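Long-range contacts in GARP domain-containing protein (Trypanosoma brucei brucei TREU927, PDB 6XZ6), which is the parasite's receptor for the host complement regulator factor H and increases transmission of trypanosomes to tsetse flies: residues D4-E9 with G126-I131; T13-E18 with A155-G160; V19-R24 with K136-A141. All coordinates share one frame; numbering follows the deposited sequence.

Contact 1 (D4-E9 with G126-I131); sequences DNLEAE and GGNETI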
loop_
_atom_site.group_PDB
_atom_site.type_symbol
_atom_site.label_atom_id
_atom_site.label_comp_id
_atom_site.label_asym_id
_atom_site.label_seq_id
_atom_site.Cartn_x
_atom_site.Cartn_y
_atom_site.Cartn_z
ATOM N N ASP A 4 -1.507 31.614 16.223
ATOM C CA ASP A 4 -2.453 30.518 16.057
ATOM C C ASP A 4 -2.062 30.050 14.659
ATOM O O ASP A 4 -2.287 28.895 14.322
ATOM C CB ASP A 4 -3.921 30.948 16.091
ATOM C CG ASP A 4 -4.914 29.779 16.153
ATOM O OD1 ASP A 4 -4.985 29.000 15.172
ATOM O OD2 ASP A 4 -5.647 29.665 17.176
ATOM N N ASN A 5 -1.397 30.949 13.869
ATOM C CA ASN A 5 -0.831 30.649 12.562
ATOM C C ASN A 5 0.275 29.612 12.688
ATOM O O ASN A 5 0.371 28.741 11.835
ATOM C CB ASN A 5 -0.302 31.905 11.894
ATOM C CG ASN A 5 -1.301 32.648 11.049
ATOM O OD1 ASN A 5 -2.507 32.366 11.040
ATOM N ND2 ASN A 5 -0.804 33.618 10.301
ATOM N N LEU A 6 1.097 29.686 13.743
ATOM C CA LEU A 6 2.143 28.687 14.035
ATOM C C LEU A 6 1.526 27.359 14.523
ATOM O O LEU A 6 1.975 26.309 14.098
ATOM C CB LEU A 6 3.180 29.220 15.023
ATOM C CG LEU A 6 4.185 30.269 14.478
ATOM C CD1 LEU A 6 5.085 30.760 15.577
ATOM C CD2 LEU A 6 5.059 29.720 13.357
ATOM N N GLU A 7 0.459 27.409 15.349
ATOM C CA GLU A 7 -0.309 26.238 15.811
ATOM C C GLU A 7 -0.930 25.512 14.576
ATOM O O GLU A 7 -0.858 24.289 14.493
ATOM C CB GLU A 7 -1.432 26.638 16.796
ATOM C CG GLU A 7 -0.989 27.376 18.065
ATOM C CD GLU A 7 -2.064 28.121 18.867
ATOM O OE1 GLU A 7 -3.233 27.670 18.860
ATOM O OE2 GLU A 7 -1.737 29.150 19.508
ATOM N N ALA A 8 -1.505 26.285 13.617
ATOM C CA ALA A 8 -2.086 25.835 12.355
ATOM C C ALA A 8 -1.025 25.119 11.522
ATOM O O ALA A 8 -1.207 23.956 11.138
ATOM C CB ALA A 8 -2.615 27.031 11.577
ATOM N N GLU A 9 0.101 25.799 11.286
ATOM C CA GLU A 9 1.205 25.275 10.514
ATOM C C GLU A 9 1.837 24.035 11.151
ATOM O O GLU A 9 2.303 23.153 10.437
ATOM C CB GLU A 9 2.223 26.388 10.244
ATOM C CG GLU A 9 3.318 25.947 9.274
ATOM C CD GLU A 9 4.460 26.903 9.021
ATOM O OE1 GLU A 9 5.453 26.447 8.412
ATOM O OE2 GLU A 9 4.371 28.088 9.432
ATOM N N GLY A 126 10.000 26.505 7.325
ATOM C CA GLY A 126 8.959 26.381 8.345
ATOM C C GLY A 126 8.956 27.607 9.220
ATOM O O GLY A 126 10.012 28.218 9.419
ATOM N N GLY A 127 7.772 27.986 9.702
ATOM C CA GLY A 127 7.540 29.199 10.492
ATOM C C GLY A 127 8.276 29.326 11.808
ATOM O O GLY A 127 8.576 30.446 12.230
ATOM N N ASN A 128 8.566 28.182 12.451
ATOM C CA ASN A 128 9.176 28.019 13.784
ATOM C C ASN A 128 10.321 27.049 13.628
ATOM O O ASN A 128 10.405 26.340 12.615
ATOM C CB ASN A 128 8.160 27.303 14.698
ATOM C CG ASN A 128 7.881 27.933 15.999
ATOM O OD1 ASN A 128 8.517 28.915 16.413
ATOM N ND2 ASN A 128 6.913 27.347 16.693
ATOM N N GLU A 129 11.157 26.936 14.682
ATOM C CA GLU A 129 12.257 25.992 14.667
ATOM C C GLU A 129 11.713 24.589 15.050
ATOM O O GLU A 129 12.318 23.580 14.675
ATOM C CB GLU A 129 13.399 26.538 15.533
ATOM C CG GLU A 129 14.810 26.099 15.178
ATOM C CD GLU A 129 15.254 26.066 13.731
ATOM O OE1 GLU A 129 15.508 24.952 13.211
ATOM O OE2 GLU A 129 15.310 27.155 13.113
ATOM N N THR A 130 10.523 24.535 15.712
ATOM C CA THR A 130 9.776 23.313 16.068
ATOM C C THR A 130 9.222 22.667 14.777
ATOM O O THR A 130 9.403 21.473 14.557
ATOM C CB THR A 130 8.622 23.661 17.011
ATOM O OG1 THR A 130 9.135 24.299 18.170
ATOM C CG2 THR A 130 7.785 22.451 17.403
ATOM N N ILE A 131 8.546 23.469 13.932
ATOM C CA ILE A 131 7.998 23.059 12.627
ATOM C C ILE A 131 9.130 22.555 11.700
ATOM O O ILE A 131 8.984 21.484 11.121
ATOM C CB ILE A 131 7.150 24.205 11.993
ATOM C CG1 ILE A 131 5.971 24.597 12.924
ATOM C CG2 ILE A 131 6.662 23.835 10.581
ATOM C CD1 ILE A 131 5.376 26.008 12.716
#
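Glu9 and Leu6, one turn apart near the start of helix 4-61, pack on the Gly126-Asn128 turn and on Ile131 in the small helical head of the receptor, where the turn joins a long helix of the three-helix bundle, 67-125, to the short helix 129-137. Glu9 leaves its helix with CG anti to the backbone N (chi1 -172°) and an extended chain beyond CG, which brings the carboxylate to the turn. Its CB lies 4.0 Å from Ile131 CD1, and CG rests against the same methyl and, more distantly, against CG2; the two side chains cross at about a right angle. The carboxylate carbon CD is 3.6 Å from Gly127 N. At the tip, OE1 accepts a hydrogen bond from Gly127 N at 3.1 Å and 159°, on the syn side but 33° out of the carboxylate plane, and OE2 lies 3.5 Å from Gly127 CA. Gly127, having no side chain, lets the acid come up to its amide. A glutamate suits this place because its methylenes pack on isoleucine while its acid serves two donors: OE1 also forms a salt bridge with Arg16 of the Complement factor H chain, so the turn probably helps position a ligand-binding group. Leu6 CD1 rests against the Asn128 amide, 4.0 Å from CG, OD1 and ND2 alike, while CD2 meets Gly127 C at 3.6 Å and Ile131 CD1 at 3.8 Å.

Contact 2 (T13-E18 with A155-G160); sequences TKALCE and AHNLRG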
loop_
_atom_site.group_PDB
_atom_site.type_symbol
_atom_site.label_atom_id
_atom_site.label_comp_id
_atom_site.label_asym_id
_atom_site.label_seq_id
_atom_site.Cartn_x
_atom_site.Cartn_y
_atom_site.Cartn_z
ATOM N N THR A 13 1.833 20.468 9.407
ATOM C CA THR A 13 3.121 19.803 9.143
ATOM C C THR A 13 3.083 18.359 9.680
ATOM O O THR A 13 3.578 17.464 9.014
ATOM C CB THR A 13 4.304 20.663 9.647
ATOM O OG1 THR A 13 4.209 21.940 9.035
ATOM C CG2 THR A 13 5.666 20.065 9.296
ATOM N N LYS A 14 2.434 18.147 10.853
ATOM C CA LYS A 14 2.224 16.859 11.494
ATOM C C LYS A 14 1.374 15.954 10.593
ATOM O O LYS A 14 1.704 14.789 10.447
ATOM C CB LYS A 14 1.527 17.061 12.849
ATOM C CG LYS A 14 2.456 17.327 14.035
ATOM C CD LYS A 14 1.666 17.735 15.240
ATOM C CE LYS A 14 2.447 17.696 16.527
ATOM N NZ LYS A 14 1.600 18.080 17.705
ATOM N N ALA A 15 0.299 16.492 9.968
ATOM C CA ALA A 15 -0.601 15.770 9.053
ATOM C C ALA A 15 0.115 15.309 7.796
ATOM O O ALA A 15 -0.112 14.188 7.372
ATOM C CB ALA A 15 -1.775 16.634 8.689
ATOM N N LEU A 16 1.002 16.141 7.220
ATOM C CA LEU A 16 1.858 15.817 6.062
ATOM C C LEU A 16 2.826 14.686 6.416
ATOM O O LEU A 16 3.024 13.769 5.638
ATOM C CB LEU A 16 2.675 17.062 5.616
ATOM C CG LEU A 16 1.925 18.241 4.953
ATOM C CD1 LEU A 16 2.881 19.325 4.600
ATOM C CD2 LEU A 16 1.235 17.812 3.680
ATOM N N CYS A 17 3.397 14.757 7.601
ATOM C CA CYS A 17 4.345 13.814 8.194
ATOM C C CYS A 17 3.697 12.415 8.408
ATOM O O CYS A 17 4.297 11.410 8.048
ATOM C CB CYS A 17 4.886 14.413 9.497
ATOM S SG CYS A 17 6.333 13.584 10.197
ATOM N N GLU A 18 2.459 12.367 8.929
ATOM C CA GLU A 18 1.682 11.150 9.161
ATOM C C GLU A 18 1.390 10.466 7.838
ATOM O O GLU A 18 1.636 9.280 7.716
ATOM C CB GLU A 18 0.382 11.492 9.931
ATOM C CG GLU A 18 -0.448 10.314 10.420
ATOM C CD GLU A 18 -1.755 10.598 11.151
ATOM O OE1 GLU A 18 -2.259 11.749 11.114
ATOM O OE2 GLU A 18 -2.287 9.638 11.756
ATOM N N ALA A 155 -6.024 10.760 6.053
ATOM C CA ALA A 155 -6.541 11.449 4.851
ATOM C C ALA A 155 -7.633 12.461 5.229
ATOM O O ALA A 155 -7.642 13.570 4.720
ATOM C CB ALA A 155 -7.061 10.446 3.835
ATOM N N HIS A 156 -8.509 12.102 6.158
ATOM C CA HIS A 156 -9.554 12.983 6.678
ATOM C C HIS A 156 -8.930 14.091 7.513
ATOM O O HIS A 156 -9.426 15.202 7.494
ATOM C CB HIS A 156 -10.559 12.198 7.544
ATOM C CG HIS A 156 -11.604 11.487 6.752
ATOM N ND1 HIS A 156 -11.710 10.116 6.777
ATOM C CD2 HIS A 156 -12.580 11.986 5.956
ATOM C CE1 HIS A 156 -12.717 9.817 5.969
ATOM N NE2 HIS A 156 -13.281 10.913 5.469
ATOM N N ASN A 157 -7.855 13.787 8.272
ATOM C CA ASN A 157 -7.158 14.770 9.077
ATOM C C ASN A 157 -6.523 15.803 8.181
ATOM O O ASN A 157 -6.697 16.985 8.441
ATOM C CB ASN A 157 -6.147 14.122 10.022
ATOM C CG ASN A 157 -5.537 15.120 10.957
ATOM O OD1 ASN A 157 -6.231 15.770 11.768
ATOM N ND2 ASN A 157 -4.224 15.292 10.854
ATOM N N LEU A 158 -5.886 15.385 7.082
ATOM C CA LEU A 158 -5.269 16.294 6.117
ATOM C C LEU A 158 -6.312 17.190 5.416
ATOM O O LEU A 158 -6.114 18.388 5.289
ATOM C CB LEU A 158 -4.457 15.500 5.086
ATOM C CG LEU A 158 -3.711 16.322 4.046
ATOM C CD1 LEU A 158 -2.382 16.830 4.613
ATOM C CD2 LEU A 158 -3.551 15.532 2.749
ATOM N N ARG A 159 -7.416 16.605 5.015
ATOM C CA ARG A 159 -8.521 17.230 4.334
ATOM C C ARG A 159 -9.224 18.317 5.227
ATOM O O ARG A 159 -9.791 19.303 4.687
ATOM C CB ARG A 159 -9.457 16.102 3.822
ATOM C CG ARG A 159 -10.693 16.539 3.053
ATOM C CD ARG A 159 -11.872 16.789 3.978
ATOM N NE ARG A 159 -13.091 16.923 3.201
ATOM C CZ ARG A 159 -14.181 17.559 3.602
ATOM N NH1 ARG A 159 -14.217 18.142 4.791
ATOM N NH2 ARG A 159 -15.230 17.653 2.799
ATOM N N GLY A 160 -9.161 18.130 6.553
ATOM C CA GLY A 160 -9.756 19.040 7.537
ATOM C C GLY A 160 -8.874 20.231 7.843
ATOM O O GLY A 160 -9.363 21.289 8.224
#
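Ala15 faces Leu158 and Asn157 where helix 4-61 and the short helix 148-161 pack side by side, an antiparallel pair in the helical head that caps one end of the long three-helix bundle. The segment axes run at 150° to each other and come within 9.3 Å. Ala15 points its CB toward the other helix, and its small size allows the backbones to come close: its CA is 5.5 Å from that of Leu158. Two side chains flank this methyl. Asn157 swings over it with CG anti to its own backbone N (chi1 -174°), bringing ND2 to 3.5 Å from Ala15 CB, a van der Waals contact. On the buried side Leu158 reaches in with CD1, which touches Ala15 CB at 4.1 Å. Leu16 starts out pointing away from the partner helix, yet its branch turns back, and the two leucines meet obliquely. Leucine suits both places because Phe115 of helix 67-125 packs against each of them and continues the apolar layer. Farther from the leucines the chemistry becomes polar. Glu18 and Asn157 approach at about a right angle, with carboxylate and amide planes 63° apart, and OE1 stays 4.1 Å from Asn157 ND2; the acid is engaged instead by Arg153, which forms a salt bridge with OE2. At the apolar end, Leu16 CD2 lies 3.9 Å from Leu158 CD1.

Contact 3 (V19-R24 with K136-A141); sequences VAKQLR and KECATA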
loop_
_atom_site.group_PDB
_atom_site.type_symbol
_atom_site.label_atom_id
_atom_site.label_comp_id
_atom_site.label_asym_id
_atom_site.label_seq_id
_atom_site.Cartn_x
_atom_site.Cartn_y
_atom_site.Cartn_z
ATOM N N VAL A 19 0.898 11.216 6.833
ATOM C CA VAL A 19 0.601 10.711 5.492
ATOM C C VAL A 19 1.859 10.217 4.778
ATOM O O VAL A 19 1.819 9.137 4.187
ATOM C CB VAL A 19 -0.190 11.721 4.626
ATOM C CG1 VAL A 19 -0.215 11.275 3.194
ATOM C CG2 VAL A 19 -1.612 11.913 5.126
ATOM N N ALA A 20 2.961 10.996 4.801
ATOM C CA ALA A 20 4.232 10.633 4.134
ATOM C C ALA A 20 4.813 9.313 4.634
ATOM O O ALA A 20 5.307 8.518 3.828
ATOM C CB ALA A 20 5.254 11.738 4.310
ATOM N N LYS A 21 4.752 9.092 5.967
ATOM C CA LYS A 21 5.222 7.900 6.681
ATOM C C LYS A 21 4.446 6.647 6.257
ATOM O O LYS A 21 5.042 5.583 6.124
ATOM C CB LYS A 21 5.104 8.114 8.186
ATOM C CG LYS A 21 6.229 8.929 8.810
ATOM C CD LYS A 21 5.953 9.180 10.302
ATOM C CE LYS A 21 6.127 7.961 11.170
ATOM N NZ LYS A 21 6.134 8.283 12.622
ATOM N N GLN A 22 3.135 6.780 6.013
ATOM C CA GLN A 22 2.258 5.691 5.537
ATOM C C GLN A 22 2.556 5.337 4.084
ATOM O O GLN A 22 2.540 4.160 3.727
ATOM C CB GLN A 22 0.792 6.107 5.633
ATOM C CG GLN A 22 0.309 6.242 7.056
ATOM C CD GLN A 22 -1.110 6.723 7.116
ATOM O OE1 GLN A 22 -1.685 7.267 6.151
ATOM N NE2 GLN A 22 -1.707 6.522 8.256
ATOM N N LEU A 23 2.803 6.355 3.241
ATOM C CA LEU A 23 3.115 6.175 1.817
ATOM C C LEU A 23 4.476 5.515 1.585
ATOM O O LEU A 23 4.636 4.781 0.627
ATOM C CB LEU A 23 2.962 7.504 1.024
ATOM C CG LEU A 23 1.529 8.150 1.051
ATOM C CD1 LEU A 23 1.530 9.475 0.428
ATOM C CD2 LEU A 23 0.513 7.298 0.347
ATOM N N ARG A 24 5.432 5.695 2.483
ATOM C CA ARG A 24 6.735 5.038 2.370
ATOM C C ARG A 24 6.667 3.577 2.837
ATOM O O ARG A 24 7.424 2.753 2.337
ATOM C CB ARG A 24 7.789 5.820 3.148
ATOM C CG ARG A 24 7.963 7.223 2.614
ATOM C CD ARG A 24 8.687 8.064 3.617
ATOM N NE ARG A 24 8.850 9.452 3.181
ATOM C CZ ARG A 24 9.128 10.464 3.996
ATOM N NH1 ARG A 24 9.245 10.266 5.306
ATOM N NH2 ARG A 24 9.258 11.685 3.516
ATOM N N LYS A 136 12.255 18.030 9.388
ATOM C CA LYS A 136 13.608 17.506 9.156
ATOM C C LYS A 136 13.731 16.061 9.656
ATOM O O LYS A 136 14.394 15.254 8.998
ATOM C CB LYS A 136 14.683 18.369 9.824
ATOM C CG LYS A 136 15.393 19.330 8.868
ATOM C CD LYS A 136 16.333 20.289 9.622
ATOM C CE LYS A 136 16.209 21.733 9.171
ATOM N NZ LYS A 136 16.337 22.681 10.315
ATOM N N GLU A 137 13.077 15.732 10.800
ATOM C CA GLU A 137 13.047 14.406 11.419
ATOM C C GLU A 137 12.228 13.416 10.592
ATOM O O GLU A 137 12.440 12.209 10.669
ATOM C CB GLU A 137 12.418 14.504 12.810
ATOM C CG GLU A 137 13.382 14.820 13.944
ATOM C CD GLU A 137 12.729 15.355 15.213
ATOM O OE1 GLU A 137 11.554 15.019 15.496
ATOM O OE2 GLU A 137 13.405 16.121 15.936
ATOM N N CYS A 138 11.292 13.934 9.820
ATOM C CA CYS A 138 10.348 13.208 8.974
ATOM C C CYS A 138 10.859 13.003 7.547
ATOM O O CYS A 138 10.105 12.550 6.690
ATOM C CB CYS A 138 9.031 13.968 8.976
ATOM S SG CYS A 138 7.581 12.945 8.665
ATOM N N ALA A 139 12.120 13.357 7.277
ATOM C CA ALA A 139 12.708 13.245 5.945
ATOM C C ALA A 139 12.686 11.821 5.437
ATOM O O ALA A 139 12.187 11.585 4.345
ATOM C CB ALA A 139 14.126 13.781 5.947
ATOM N N THR A 140 13.147 10.866 6.244
ATOM C CA THR A 140 13.204 9.462 5.820
ATOM C C THR A 140 12.320 8.505 6.661
ATOM O O THR A 140 12.270 7.313 6.340
ATOM C CB THR A 140 14.657 8.996 5.753
ATOM O OG1 THR A 140 15.339 9.406 6.948
ATOM C CG2 THR A 140 15.367 9.544 4.532
ATOM N N ALA A 141 11.606 9.025 7.690
ATOM C CA ALA A 141 10.722 8.250 8.563
ATOM C C ALA A 141 9.670 7.451 7.780
ATOM O O ALA A 141 9.108 7.937 6.789
ATOM C CB ALA A 141 10.045 9.162 9.575
#
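The guanidinium of Arg24 is sandwiched between the two segments: Ala20 CB, from the preceding turn of its own helix, lies 4.0 Å above the plane and over its centre, while Ala139 O sits over the opposite face. The edge is turned to two other backbone oxygens, those of Cys138 and Ala141, both close to the plane. Arg24 NH1 gives a hydrogen bond to each. The one to Cys138 O is 2.8 Å long, its donor tilted 33° from the carbonyl plane. The one to Ala141 O, also 2.8 Å, lies in the carbonyl plane and uses a lone pair. Both are fairly straight, at 166° and 163°, and NH2 adds a weak bond to Cys138 O. Ala139 O, although 3.0 Å from Arg24 NH2, is placed over the face at a poor angle and is not hydrogen-bonded.

The Arg24 chain runs extended from CG to NE, which carries its flat end out to the segment 138-141, where the chain curls round after helix 129-137 on its way to helix 148-161. Beside it Lys21 packs with its aliphatic part: CG lies 3.7 Å from Ala141 O and 3.9 Å from Ala141 CB, and a bend at chi3 turns the rest of the chain. Cys138, disulfide-bonded to Cys17, ties the same loop to helix 4-61 covalently.

Arginine suits this place because its planar array of N-H groups can serve several carbonyls at once. Its remaining donors are used on helix 67-125, NE in a salt bridge with Glu112 and NH2 in a hydrogen bond to Ser116. One cation thus joins two long helices and a loop, and its positive charge probably steadies the carbonyl oxygens gathered round it in 138-141.

All three contacts draw on successive parts of helix 4-61 and lie on the same side of the chain's centre, in the head of the molecule. Contact 2 is the buried one, mainly apolar helix packing, with no hydrogen bond across it. Contact 1, partly buried, mixes an apolar patch with one acid-to-amide bond and reaches the factor H chain. Contact 3 is a surface contact, held by arginine bonds to loop carbonyls. Contacts 1 and 3 share helix 129-137, at its beginning and its end, whereas contact 2 uses the next helix, 148-161. The Cys17-Cys138 disulfide links contacts 2 and 3, and Ile131 packing on Thr13 joins contacts 1 and 2.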